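Local coordinates for protein trehalose monomycolate transport factor A (Mycolicibacterium smegmatis MC2 155, PDB 6T84) that is required for MmpL3-dependent transport of trehalose monomycolate to the cell wall, and for growth and cell elongation, at residues I101-L104 and R110-Y113; V85-L90 and K94-N99; L117-R122 and V178-P183; V129-T134 and V169-D174; K34-G39 and A61-D66. All coordinates share one frame; numbering follows the deposited sequence. Where two conformers were deposited one is given.

Contact 1 (I101-L104 and R110-Y113); sequences IWLL and RMVY
Tyr113 lies across the end of Leu103, the two residues forming an antiparallel non-hydrogen-bonded pair in the hairpin of strands 102-107 and 110-114. From the backbone outward, Tyr113 CB sits against Ile101 CG1 at 3.9 Å and is 3.6 Å from Trp102 O, which also receives a CA-H...O contact from Tyr113 CA. With CG anti to the carbonyl carbon (chi1 -57°), the ring swings alongside the neighbouring strand: CD2 is 3.6 Å from Leu103 CA, and CE2 is 3.7 Å from Leu103 CD1. That methyl stands over one ring face, 4.2 Å from the centroid of the Tyr113 ring, a CH-pi contact. Farther out, OH packs against Glu95. Leu103 CD1 also touches Met111 SD, so one methyl meets both the sulfur and the ring. Leu104 faces another way: its N donates a 2.8 Å bond to Val112 O, while CD2 lies side by side with Val112 CG1. The Leu104 side chain also packs on Leu117, Ala120 and Arg121 of helix 117-123. Apart from the backbone bonding of the strands, the adhesion here is apolar and aromatic, so shape and dispersion set how the side chains pack on this edge strand of the sheet.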
# COMPACT_ATOMS: atom_id res chain seq x y z
N ILE A 101 10.82 13.54 -3.80
CA ILE A 101 11.03 12.10 -3.94
C ILE A 101 11.68 11.82 -5.29
O ILE A 101 11.34 12.45 -6.29
CB ILE A 101 9.69 11.34 -3.74
CG1 ILE A 101 9.96 9.82 -3.70
CG2 ILE A 101 8.66 11.71 -4.81
CD1 ILE A 101 8.78 8.98 -3.21
N TRP A 102 12.66 10.93 -5.29
CA TRP A 102 13.52 10.73 -6.45
C TRP A 102 13.71 9.25 -6.76
O TRP A 102 13.64 8.39 -5.88
CB TRP A 102 14.91 11.33 -6.21
CG TRP A 102 14.82 12.76 -5.94
CD1 TRP A 102 14.69 13.76 -6.87
CD2 TRP A 102 14.83 13.37 -4.67
NE1 TRP A 102 14.65 14.98 -6.24
CE2 TRP A 102 14.75 14.77 -4.89
CE3 TRP A 102 14.98 12.89 -3.37
CZ2 TRP A 102 14.73 15.67 -3.85
CZ3 TRP A 102 14.97 13.81 -2.34
CH2 TRP A 102 14.84 15.18 -2.58
N LEU A 103 14.01 8.97 -8.03
CA LEU A 103 14.33 7.60 -8.47
C LEU A 103 15.63 7.11 -7.84
O LEU A 103 16.69 7.72 -8.07
CB LEU A 103 14.44 7.56 -9.98
CG LEU A 103 14.80 6.20 -10.61
CD1 LEU A 103 13.74 5.15 -10.39
CD2 LEU A 103 15.08 6.46 -12.12
N LEU A 104 15.56 6.01 -7.09
CA LEU A 104 16.75 5.28 -6.65
C LEU A 104 17.24 4.29 -7.71
O LEU A 104 18.45 4.22 -7.98
CB LEU A 104 16.43 4.54 -5.34
CG LEU A 104 17.57 3.63 -4.83
CD1 LEU A 104 18.85 4.42 -4.53
CD2 LEU A 104 17.18 2.75 -3.64
N ARG A 110 9.88 -3.39 -11.49
CA ARG A 110 9.54 -2.22 -10.66
C ARG A 110 10.64 -1.17 -10.67
O ARG A 110 11.80 -1.41 -11.04
CB ARG A 110 9.24 -2.68 -9.21
CG ARG A 110 7.89 -3.41 -9.09
CD ARG A 110 7.76 -4.27 -7.87
NE ARG A 110 6.36 -4.61 -7.71
CZ ARG A 110 5.81 -5.78 -7.92
NH1 ARG A 110 6.56 -6.84 -8.27
NH2 ARG A 110 4.52 -5.89 -7.76
N MET A 111 10.26 0.03 -10.18
CA MET A 111 11.17 1.12 -9.90
C MET A 111 10.99 1.52 -8.44
O MET A 111 9.88 1.46 -7.92
CB MET A 111 10.85 2.33 -10.80
CG MET A 111 10.94 2.03 -12.29
SD MET A 111 12.67 2.12 -12.73
CE MET A 111 12.62 1.61 -14.48
N VAL A 112 12.10 1.89 -7.80
CA VAL A 112 12.11 2.34 -6.41
C VAL A 112 12.37 3.84 -6.39
O VAL A 112 13.35 4.30 -6.99
CB VAL A 112 13.20 1.63 -5.60
CG1 VAL A 112 13.11 2.04 -4.14
CG2 VAL A 112 13.10 0.11 -5.77
N TYR A 113 11.52 4.58 -5.67
CA TYR A 113 11.66 6.01 -5.47
C TYR A 113 11.75 6.25 -3.96
O TYR A 113 11.13 5.53 -3.16
CB TYR A 113 10.44 6.79 -6.05
CG TYR A 113 10.24 6.50 -7.51
CD1 TYR A 113 9.48 5.40 -7.91
CD2 TYR A 113 10.77 7.31 -8.47
CE1 TYR A 113 9.23 5.14 -9.25
CE2 TYR A 113 10.56 7.00 -9.85
CZ TYR A 113 9.79 5.92 -10.20
OH TYR A 113 9.60 5.57 -11.52

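Contact 2 (V85-L90 and K94-N99); sequences VVDLRL and KEPREN
Lys94 O takes a 2.7 Å hydrogen bond from Arg89 NH1, bringing the loop that links strands 86-90 and 102-107 of the antiparallel sheet back to the first of those strands. The bond is bent, 138° at the hydrogen, and the oxygen lies 26° out of the guanidinium plane. The same guanidinium is held far more squarely from its own strand. Asp87, two residues earlier and thus on the same side of the sheet, is gripped side-on: Arg89 NE gives an almost straight 2.8 Å bond to Asp87 OD1, and NH2 gives another to OD2. Both carboxylate oxygens are met on their syn sides, somewhat out of the carboxylate plane. Three bonds through three nitrogens therefore fix the rotation of the group, and the paired charge probably steadies Arg89 in its buried position. The arginine gets there by placing CG between backbone N and carbonyl carbon (chi1 58°) and bending again at chi3, which turns the guanidinium back along the strand toward Asp87. Pro96 CD lies over one guanidinium face, toward its rim, and Pro96 CG is 4.0 Å from Asp87 OD2. Beyond it, the proline packs against Tyr113 of the adjoining hairpin and Ile101 just before it. The proline comes nearest to the guanidinium with CD, 3.8 Å from Arg89 NE.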
# COMPACT_ATOMS: atom_id res chain seq x y z
N VAL A 85 10.12 8.06 2.98
CA VAL A 85 9.11 7.43 2.12
C VAL A 85 9.83 6.59 1.09
O VAL A 85 10.73 7.09 0.42
CB VAL A 85 8.22 8.47 1.42
CG1 VAL A 85 7.29 7.82 0.35
CG2 VAL A 85 7.39 9.19 2.45
N VAL A 86 9.45 5.34 0.98
CA VAL A 86 9.85 4.48 -0.15
C VAL A 86 8.60 4.17 -0.95
O VAL A 86 7.56 3.83 -0.37
CB VAL A 86 10.53 3.20 0.37
CG1 VAL A 86 10.91 2.23 -0.83
CG2 VAL A 86 11.80 3.53 1.19
N ASP A 87 8.72 4.24 -2.29
CA ASP A 87 7.62 3.94 -3.20
C ASP A 87 8.19 2.98 -4.24
O ASP A 87 9.18 3.29 -4.90
CB ASP A 87 7.16 5.26 -3.86
CG ASP A 87 6.00 5.11 -4.82
OD1 ASP A 87 6.16 4.32 -5.77
OD2 ASP A 87 4.97 5.83 -4.66
N LEU A 88 7.59 1.82 -4.32
CA LEU A 88 8.00 0.73 -5.23
C LEU A 88 6.83 0.50 -6.18
O LEU A 88 5.76 0.05 -5.74
CB LEU A 88 8.26 -0.51 -4.36
CG LEU A 88 8.61 -1.83 -5.04
CD1 LEU A 88 9.97 -1.68 -5.75
CD2 LEU A 88 8.64 -3.01 -4.03
N ARG A 89 7.00 0.78 -7.48
CA ARG A 89 5.86 0.72 -8.40
C ARG A 89 6.29 0.11 -9.72
O ARG A 89 7.48 0.11 -10.08
CB ARG A 89 5.22 2.10 -8.61
CG ARG A 89 6.17 3.12 -9.15
CD ARG A 89 5.49 4.47 -9.42
NE ARG A 89 4.93 5.03 -8.17
CZ ARG A 89 3.92 5.89 -8.13
NH1 ARG A 89 3.40 6.35 -9.26
NH2 ARG A 89 3.43 6.33 -6.95
N LEU A 90 5.32 -0.44 -10.44
CA LEU A 90 5.66 -1.06 -11.74
C LEU A 90 6.32 -0.02 -12.64
O LEU A 90 5.94 1.15 -12.67
CB LEU A 90 4.37 -1.55 -12.41
CG LEU A 90 3.63 -2.63 -11.67
CD1 LEU A 90 2.36 -3.06 -12.42
CD2 LEU A 90 4.54 -3.84 -11.41
N LYS A 94 3.62 6.08 -14.03
CA LYS A 94 4.28 7.37 -13.93
C LYS A 94 5.07 7.45 -12.63
O LYS A 94 4.70 6.83 -11.63
CB LYS A 94 3.25 8.50 -13.88
CG LYS A 94 2.32 8.60 -15.08
CD LYS A 94 2.91 9.48 -16.18
CE LYS A 94 1.97 9.55 -17.37
NZ LYS A 94 2.47 10.45 -18.44
N GLU A 95 6.17 8.20 -12.65
CA GLU A 95 6.91 8.44 -11.41
C GLU A 95 6.00 9.21 -10.45
O GLU A 95 5.07 9.93 -10.89
CB GLU A 95 8.12 9.34 -11.66
CG GLU A 95 9.07 8.82 -12.74
CD GLU A 95 10.32 9.67 -12.84
OE1 GLU A 95 10.25 10.87 -12.46
OE2 GLU A 95 11.36 9.14 -13.27
N PRO A 96 6.22 9.06 -9.14
CA PRO A 96 5.53 9.91 -8.17
C PRO A 96 5.72 11.35 -8.59
O PRO A 96 6.81 11.76 -8.98
CB PRO A 96 6.25 9.61 -6.86
CG PRO A 96 7.00 8.33 -7.08
CD PRO A 96 7.17 8.11 -8.51
N ARG A 97 4.64 12.12 -8.49
CA ARG A 97 4.67 13.51 -8.94
C ARG A 97 5.29 14.45 -7.93
O ARG A 97 5.69 15.56 -8.31
CB ARG A 97 3.25 13.98 -9.30
CG ARG A 97 2.62 13.16 -10.42
CD ARG A 97 1.37 13.80 -11.01
NE ARG A 97 0.83 13.00 -12.10
CZ ARG A 97 1.15 13.15 -13.39
NH1 ARG A 97 2.01 14.08 -13.76
NH2 ARG A 97 0.61 12.36 -14.31
N GLU A 98 5.38 14.06 -6.66
CA GLU A 98 5.90 14.95 -5.61
C GLU A 98 7.33 15.37 -5.89
O GLU A 98 8.10 14.65 -6.53
CB GLU A 98 5.83 14.29 -4.23
CG GLU A 98 4.41 14.06 -3.72
CD GLU A 98 3.74 12.81 -4.28
OE1 GLU A 98 4.22 12.25 -5.29
OE2 GLU A 98 2.71 12.39 -3.71
N ASN A 99 7.70 16.54 -5.39
CA ASN A 99 8.99 17.17 -5.65
C ASN A 99 10.04 16.87 -4.58
O ASN A 99 11.14 17.43 -4.65
CB ASN A 99 8.82 18.69 -5.85
CG ASN A 99 7.96 19.03 -7.06
OD1 ASN A 99 8.10 18.41 -8.12
ND2 ASN A 99 7.05 19.99 -6.91

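Contact 3 (L117-R122 and V178-P183); sequences LDAARR and VLPPVP
Ahead of the direct touches that Leu179 and Pro180 make on Ala119 and Arg122, Val178 is joined to the helix through solvent. One water donates a 2.8 Å hydrogen bond to Ala119 O. The same water donates a weak one to Val178 O, linking the two backbones. Leu179 comes next. The far end of its side chain turns in to the helix, where the CD2 methyl lies 4.3 Å from Ala119 O; its other methyl, CD1, meets Val86 on the sheet. This leucine thus touches both strand 86-90 and helix 117-123, and the segment as a whole is the extended, proline-rich tail that leaves the long helix 159-175 and runs past the short helix toward the end of the modelled chain. Pro180 brings its CD to 4.2 Å from Ala119 CB, a plain apolar touch, and the same CD lies at the edge of the Arg122 guanidinium, 4.4 Å from Arg122 NH2. Arg122 reaches this spot by bending at chi3 (-47°), which folds its end back over its own helix, so that Ala119 CA stands 3.5 Å above one guanidinium face, toward the rim. Pro180 O is bound by the Thr82 hydroxyl. Past this point the tail departs from the helix, and Val182 and Pro183 rest on Asn83 instead.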
# COMPACT_ATOMS: atom_id res chain seq x y z
N LEU A 117 17.57 8.83 -0.48
CA LEU A 117 18.14 7.76 -1.31
C LEU A 117 19.07 6.87 -0.50
O LEU A 117 19.13 5.65 -0.72
CB LEU A 117 18.87 8.36 -2.51
CG LEU A 117 17.94 9.09 -3.51
CD1 LEU A 117 18.78 9.60 -4.73
CD2 LEU A 117 16.76 8.23 -3.95
N ASP A 118 19.83 7.47 0.43
CA ASP A 118 20.75 6.69 1.25
C ASP A 118 20.00 5.70 2.13
O ASP A 118 20.38 4.53 2.23
CB ASP A 118 21.60 7.63 2.11
CG ASP A 118 22.73 8.27 1.32
OD1 ASP A 118 23.08 7.73 0.24
OD2 ASP A 118 23.26 9.31 1.76
N ALA A 119 18.93 6.15 2.79
CA ALA A 119 18.15 5.24 3.62
C ALA A 119 17.50 4.15 2.76
O ALA A 119 17.50 2.96 3.14
CB ALA A 119 17.09 6.01 4.40
N ALA A 120 16.95 4.53 1.60
CA ALA A 120 16.31 3.54 0.75
C ALA A 120 17.31 2.51 0.23
O ALA A 120 16.98 1.32 0.07
CB ALA A 120 15.62 4.27 -0.39
N ARG A 121 18.54 2.95 -0.07
CA ARG A 121 19.59 2.01 -0.44
C ARG A 121 19.79 0.95 0.63
O ARG A 121 19.97 -0.24 0.31
CB ARG A 121 20.89 2.78 -0.63
CG ARG A 121 21.04 3.23 -2.00
CD ARG A 121 22.47 3.57 -2.37
NE ARG A 121 22.47 4.30 -3.63
CZ ARG A 121 22.34 5.62 -3.70
NH1 ARG A 121 22.25 6.34 -2.59
NH2 ARG A 121 22.32 6.22 -4.89
N ARG A 122 19.80 1.37 1.90
CA ARG A 122 19.99 0.41 2.98
C ARG A 122 18.85 -0.59 3.04
O ARG A 122 19.07 -1.78 3.29
CB ARG A 122 20.12 1.14 4.31
CG ARG A 122 21.46 1.88 4.43
CD ARG A 122 21.73 2.40 5.85
NE ARG A 122 20.57 3.09 6.42
CZ ARG A 122 20.40 4.41 6.41
NH1 ARG A 122 21.32 5.19 5.84
NH2 ARG A 122 19.30 4.94 6.96
N VAL A 178 13.50 -1.32 8.66
CA VAL A 178 14.84 -0.70 8.77
C VAL A 178 14.85 0.80 8.55
O VAL A 178 15.87 1.45 8.82
CB VAL A 178 15.88 -1.43 7.88
CG1 VAL A 178 15.89 -2.92 8.21
CG2 VAL A 178 15.58 -1.18 6.42
N LEU A 179 13.74 1.40 8.11
CA LEU A 179 13.73 2.84 7.89
C LEU A 179 13.89 3.57 9.23
O LEU A 179 13.37 3.10 10.26
CB LEU A 179 12.43 3.28 7.22
CG LEU A 179 12.27 2.77 5.77
CD1 LEU A 179 10.94 3.28 5.20
CD2 LEU A 179 13.57 3.12 4.93
N PRO A 180 14.59 4.71 9.25
CA PRO A 180 14.98 5.30 10.54
C PRO A 180 13.78 5.87 11.27
O PRO A 180 12.80 6.32 10.65
CB PRO A 180 15.98 6.41 10.13
CG PRO A 180 15.65 6.71 8.67
CD PRO A 180 15.08 5.47 8.08
N PRO A 181 13.82 5.89 12.60
CA PRO A 181 12.71 6.46 13.38
C PRO A 181 12.61 7.97 13.18
O PRO A 181 13.55 8.63 12.74
CB PRO A 181 13.08 6.13 14.83
CG PRO A 181 14.25 5.15 14.75
CD PRO A 181 14.92 5.40 13.43
N VAL A 182 11.44 8.51 13.49
CA VAL A 182 11.26 9.96 13.43
C VAL A 182 12.14 10.62 14.49
O VAL A 182 12.09 10.22 15.66
CB VAL A 182 9.80 10.32 13.67
CG1 VAL A 182 9.59 11.82 13.64
CG2 VAL A 182 8.96 9.64 12.61
N PRO A 183 12.96 11.60 14.13
CA PRO A 183 13.81 12.26 15.14
C PRO A 183 12.98 12.95 16.22
O PRO A 183 11.88 13.47 15.97
CB PRO A 183 14.62 13.27 14.33
CG PRO A 183 13.78 13.54 13.12
CD PRO A 183 13.11 12.23 12.80
O HOH W 1 17.04 2.45 5.87

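Contact 4 (V129-T134 and V169-D174); sequences VTFAHT and VRQFND
Phe131 and Phe172 supply the aromatic part of this contact. Their planes are only 13° apart, yet neither ring covers the other: they meet rim to rim with centroids of the Phe131 and Phe172 rings 5.9 Å apart, and the closest atoms are Phe131 CE2 and Phe172 CD1 at 3.6 Å. Aliphatic carbons complete the apolar packing. Phe172 CB lies 3.7 Å from Phe131 CZ, and Gln171 CB stands equally close to Phe131 CE1. Phe131 points its ring at the partner because CG is anti to the backbone N (chi1 177°). This is the buried seam between helices 126-134 and 159-175, which pack on one face of the large antiparallel sheet; Leu88, from strand 86-90, touches both rings, while Thr168 and Leu175 of the long helix also touch Phe131. The polar approach is of a different sort. Gln171 OE1 reaches the edge of the Phe131 ring in its plane, 3.7 Å from CE1, where the weakly positive ring hydrogens are, and the amide plane is turned 83° from the ring. Within helix 126-134, His133 ND1 hydrogen-bonds back to Val129 O at 3.1 Å, coming from above the carbonyl plane, while His133 N reaches that oxygen from the opposite face.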
# COMPACT_ATOMS: atom_id res chain seq x y z
N VAL A 129 15.29 -7.10 -3.22
CA VAL A 129 15.40 -7.46 -4.64
C VAL A 129 14.51 -8.67 -4.93
O VAL A 129 13.75 -8.67 -5.92
CB VAL A 129 16.87 -7.73 -5.01
CG1 VAL A 129 16.96 -8.32 -6.44
CG2 VAL A 129 17.65 -6.40 -4.94
N THR A 130 14.60 -9.71 -4.10
CA THR A 130 13.75 -10.87 -4.36
C THR A 130 12.28 -10.47 -4.34
O THR A 130 11.52 -10.85 -5.23
CB THR A 130 14.06 -11.98 -3.36
OG1 THR A 130 15.44 -12.33 -3.47
CG2 THR A 130 13.19 -13.24 -3.57
N PHE A 131 11.85 -9.69 -3.32
CA PHE A 131 10.46 -9.27 -3.22
C PHE A 131 9.99 -8.51 -4.48
O PHE A 131 8.87 -8.71 -4.95
CB PHE A 131 10.33 -8.41 -1.96
CG PHE A 131 8.94 -7.83 -1.75
CD1 PHE A 131 7.88 -8.64 -1.37
CD2 PHE A 131 8.72 -6.50 -1.97
CE1 PHE A 131 6.59 -8.10 -1.21
CE2 PHE A 131 7.43 -5.95 -1.81
CZ PHE A 131 6.38 -6.76 -1.41
N ALA A 132 10.80 -7.57 -4.96
CA ALA A 132 10.37 -6.80 -6.13
C ALA A 132 10.14 -7.69 -7.35
O ALA A 132 9.32 -7.36 -8.22
CB ALA A 132 11.40 -5.74 -6.49
N HIS A 133 10.89 -8.78 -7.43
CA HIS A 133 10.66 -9.75 -8.51
C HIS A 133 9.51 -10.72 -8.22
O HIS A 133 8.87 -11.21 -9.17
CB HIS A 133 11.95 -10.57 -8.72
CG HIS A 133 12.99 -9.84 -9.49
ND1 HIS A 133 14.05 -9.15 -8.95
CD2 HIS A 133 13.14 -9.77 -10.83
CE1 HIS A 133 14.80 -8.67 -9.93
NE2 HIS A 133 14.27 -9.05 -11.08
N THR A 134 9.25 -11.08 -6.95
CA THR A 134 8.25 -12.10 -6.64
C THR A 134 6.86 -11.56 -6.36
O THR A 134 5.87 -12.28 -6.57
CB THR A 134 8.67 -12.98 -5.46
OG1 THR A 134 8.88 -12.18 -4.31
CG2 THR A 134 9.99 -13.72 -5.73
N VAL A 169 1.43 -6.59 1.52
CA VAL A 169 1.65 -5.40 2.34
C VAL A 169 2.42 -5.75 3.60
O VAL A 169 3.26 -4.97 4.06
CB VAL A 169 0.35 -4.60 2.61
CG1 VAL A 169 -0.50 -5.30 3.66
CG2 VAL A 169 0.73 -3.19 3.09
N ARG A 170 2.13 -6.93 4.17
CA ARG A 170 2.88 -7.39 5.35
C ARG A 170 4.34 -7.59 5.02
O ARG A 170 5.22 -7.19 5.78
CB ARG A 170 2.25 -8.67 5.90
CG ARG A 170 0.76 -8.54 6.35
CD ARG A 170 0.15 -9.92 6.69
NE ARG A 170 0.79 -10.46 7.90
CZ ARG A 170 0.42 -11.60 8.47
NH1 ARG A 170 -0.55 -12.33 7.92
NH2 ARG A 170 1.01 -12.00 9.59
N GLN A 171 4.63 -8.21 3.88
CA GLN A 171 6.02 -8.44 3.51
C GLN A 171 6.74 -7.13 3.24
O GLN A 171 7.91 -6.97 3.62
CB GLN A 171 6.02 -9.34 2.26
CG GLN A 171 5.64 -10.80 2.56
CD GLN A 171 5.24 -11.60 1.29
OE1 GLN A 171 4.85 -11.01 0.28
NE2 GLN A 171 5.24 -12.92 1.39
N PHE A 172 6.11 -6.22 2.51
CA PHE A 172 6.74 -4.93 2.24
C PHE A 172 6.96 -4.15 3.54
O PHE A 172 8.03 -3.55 3.74
CB PHE A 172 5.89 -4.15 1.23
CG PHE A 172 6.54 -2.89 0.71
CD1 PHE A 172 7.80 -2.91 0.13
CD2 PHE A 172 5.85 -1.68 0.76
CE1 PHE A 172 8.36 -1.74 -0.39
CE2 PHE A 172 6.40 -0.50 0.28
CZ PHE A 172 7.65 -0.53 -0.31
N ASN A 173 5.98 -4.16 4.43
CA ASN A 173 6.15 -3.50 5.71
C ASN A 173 7.33 -4.07 6.48
O ASN A 173 8.13 -3.32 7.07
CB ASN A 173 4.84 -3.68 6.49
CG ASN A 173 4.87 -2.95 7.79
OD1 ASN A 173 5.00 -1.72 7.83
ND2 ASN A 173 4.79 -3.70 8.87
N ASP A 174 7.48 -5.40 6.48
CA ASP A 174 8.61 -6.02 7.17
C ASP A 174 9.94 -5.51 6.59
O ASP A 174 10.88 -5.21 7.33
CB ASP A 174 8.55 -7.55 7.04
CG ASP A 174 7.54 -8.19 8.00
OD1 ASP A 174 7.03 -7.47 8.89
OD2 ASP A 174 7.24 -9.40 7.85

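Contact 5 (K34-G39 and A61-D66); sequences KRWKRG and AVFIFD
Trp36 sets the far rim of its indole against both Phe63 and Phe65, two residues apart and so on the same face of strand 60-67 in the large antiparallel sheet; the tryptophan comes from the loop that follows strand 28-29. The two phenylalanines are met differently. Phe65 lies nearly parallel to the six-membered ring, with planes 12° apart, but is slid so far that the rings barely overlap: the centroids of the Trp36 six-membered ring and the Phe65 ring are 5.5 Å apart, and Trp36 CZ3 is 3.5 Å from Phe65 CZ. Phe63 meets the indole edge to edge, CD2 lying near the indole plane and 3.7 Å from Trp36 CH2, while the side chains cross at about a right angle. Phe65 reaches across because its CG sits between backbone N and carbonyl carbon (chi1 52°), whereas in Phe63 CG is anti to the carbonyl carbon (chi1 -56°). In the next shell, Trp148 stands edge-to-face with Trp36 and also meets the Phe63 ring, making an aromatic cluster that spans strands 60-67 and 148-153. Ala75 and Leu150 of the sheet touch the indole too. Outside this, Glu145 anchors the loop just after the tryptophan, its OE1 accepting a hydrogen bond from Lys37 N and its OE2 one from Arg38 N.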
# COMPACT_ATOMS: atom_id res chain seq x y z
N LYS A 34 -8.41 10.82 4.23
CA LYS A 34 -7.63 12.00 4.54
C LYS A 34 -6.35 11.67 5.26
O LYS A 34 -5.47 12.53 5.34
CB LYS A 34 -8.47 12.96 5.40
CG LYS A 34 -9.64 13.58 4.64
CD LYS A 34 -10.39 14.59 5.52
CE LYS A 34 -11.49 15.32 4.74
NZ LYS A 34 -12.59 14.41 4.30
N ARG A 35 -6.18 10.44 5.75
CA ARG A 35 -4.99 10.22 6.56
C ARG A 35 -3.77 9.89 5.72
O ARG A 35 -2.66 9.90 6.27
CB ARG A 35 -5.18 9.18 7.66
CG ARG A 35 -5.68 7.85 7.23
CD ARG A 35 -5.81 6.94 8.44
NE ARG A 35 -6.75 7.48 9.41
CZ ARG A 35 -6.44 7.74 10.68
NH1 ARG A 35 -5.22 7.49 11.13
NH2 ARG A 35 -7.37 8.25 11.49
N TRP A 36 -3.95 9.65 4.42
CA TRP A 36 -2.83 9.30 3.54
C TRP A 36 -2.69 10.29 2.40
O TRP A 36 -3.69 10.80 1.88
CB TRP A 36 -3.03 7.89 2.96
CG TRP A 36 -3.20 6.90 4.04
CD1 TRP A 36 -2.26 6.50 4.96
CD2 TRP A 36 -4.40 6.22 4.39
NE1 TRP A 36 -2.81 5.59 5.83
CE2 TRP A 36 -4.12 5.38 5.49
CE3 TRP A 36 -5.69 6.21 3.83
CZ2 TRP A 36 -5.09 4.57 6.08
CZ3 TRP A 36 -6.65 5.39 4.40
CH2 TRP A 36 -6.35 4.59 5.52
N LYS A 37 -1.45 10.61 2.04
CA LYS A 37 -1.20 11.72 1.13
C LYS A 37 -0.43 11.33 -0.12
O LYS A 37 -0.37 12.13 -1.06
CB LYS A 37 -0.40 12.84 1.83
CG LYS A 37 -0.98 13.29 3.17
CD LYS A 37 -2.09 14.25 2.93
CE LYS A 37 -2.45 15.01 4.18
NZ LYS A 37 -3.57 15.94 3.88
N ARG A 38 0.21 10.15 -0.15
CA ARG A 38 1.12 9.82 -1.25
C ARG A 38 0.61 8.62 -2.04
O ARG A 38 -0.57 8.26 -1.94
CB ARG A 38 2.54 9.60 -0.69
CG ARG A 38 3.12 10.82 -0.02
CD ARG A 38 4.63 10.66 0.10
NE ARG A 38 5.27 11.71 0.84
CZ ARG A 38 6.13 12.57 0.31
NH1 ARG A 38 6.44 12.51 -0.98
NH2 ARG A 38 6.69 13.47 1.07
N GLY A 39 1.48 7.98 -2.84
CA GLY A 39 1.05 6.86 -3.66
C GLY A 39 -0.12 7.27 -4.52
O GLY A 39 -0.14 8.38 -5.09
N ALA A 61 -3.62 -2.28 12.98
CA ALA A 61 -4.77 -1.97 12.13
C ALA A 61 -4.45 -2.17 10.64
O ALA A 61 -3.36 -1.82 10.15
CB ALA A 61 -5.21 -0.51 12.33
N VAL A 62 -5.43 -2.72 9.92
CA VAL A 62 -5.36 -2.81 8.46
C VAL A 62 -6.70 -2.35 7.91
O VAL A 62 -7.76 -2.72 8.43
CB VAL A 62 -4.99 -4.24 7.97
CG1 VAL A 62 -6.08 -5.26 8.28
CG2 VAL A 62 -4.71 -4.23 6.43
N PHE A 63 -6.66 -1.50 6.89
CA PHE A 63 -7.85 -0.99 6.22
C PHE A 63 -7.80 -1.34 4.75
O PHE A 63 -6.73 -1.24 4.14
CB PHE A 63 -7.96 0.53 6.38
CG PHE A 63 -7.95 1.01 7.87
CD1 PHE A 63 -8.41 0.22 8.92
CD2 PHE A 63 -7.49 2.24 8.18
CE1 PHE A 63 -8.43 0.65 10.27
CE2 PHE A 63 -7.52 2.70 9.50
CZ PHE A 63 -7.99 1.90 10.54
N ILE A 64 -8.90 -1.80 4.18
CA ILE A 64 -8.97 -2.17 2.77
C ILE A 64 -10.17 -1.43 2.19
O ILE A 64 -11.25 -1.47 2.78
CB ILE A 64 -9.14 -3.69 2.61
CG1 ILE A 64 -8.00 -4.41 3.37
CG2 ILE A 64 -9.13 -4.06 1.10
CD1 ILE A 64 -8.40 -4.98 4.71
N PHE A 65 -9.97 -0.77 1.06
CA PHE A 65 -11.08 0.05 0.54
C PHE A 65 -10.86 0.31 -0.94
O PHE A 65 -9.76 0.11 -1.47
CB PHE A 65 -11.22 1.38 1.31
CG PHE A 65 -9.95 2.14 1.40
CD1 PHE A 65 -9.59 3.04 0.38
CD2 PHE A 65 -9.07 1.93 2.45
CE1 PHE A 65 -8.34 3.72 0.42
CE2 PHE A 65 -7.85 2.63 2.52
CZ PHE A 65 -7.49 3.53 1.51
N ASP A 66 -11.93 0.74 -1.62
CA ASP A 66 -11.86 1.11 -3.02
C ASP A 66 -11.91 2.62 -3.14
O ASP A 66 -12.65 3.29 -2.40
CB ASP A 66 -13.04 0.52 -3.80
CG ASP A 66 -13.09 -0.99 -3.74
OD1 ASP A 66 -12.03 -1.63 -3.55
OD2 ASP A 66 -14.20 -1.54 -3.93

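Contacts 1 and 2 are immediate neighbours, centres 6 Å apart, because strand 86-90 pairs with strand 110-114: Tyr113 N bonds to Asp87 O and Met111 N to Arg89 O, each at 2.8 Å. Leu104 links contact 1 to the helix of contact 3, and Arg110 NH1 bonds to Ala132 O on the helix of contact 4. Contact 2 borders contact 4 through Leu88, and the loop of contact 5 through Val85 and Glu98, both against Arg38. Contacts 3 and 5 are the farthest separated, centres about 22 Å apart. Together they span much of the modelled part of the N-terminal domain, which is needed for the MmpL3 interaction, but none can be assigned to that interface from the model alone.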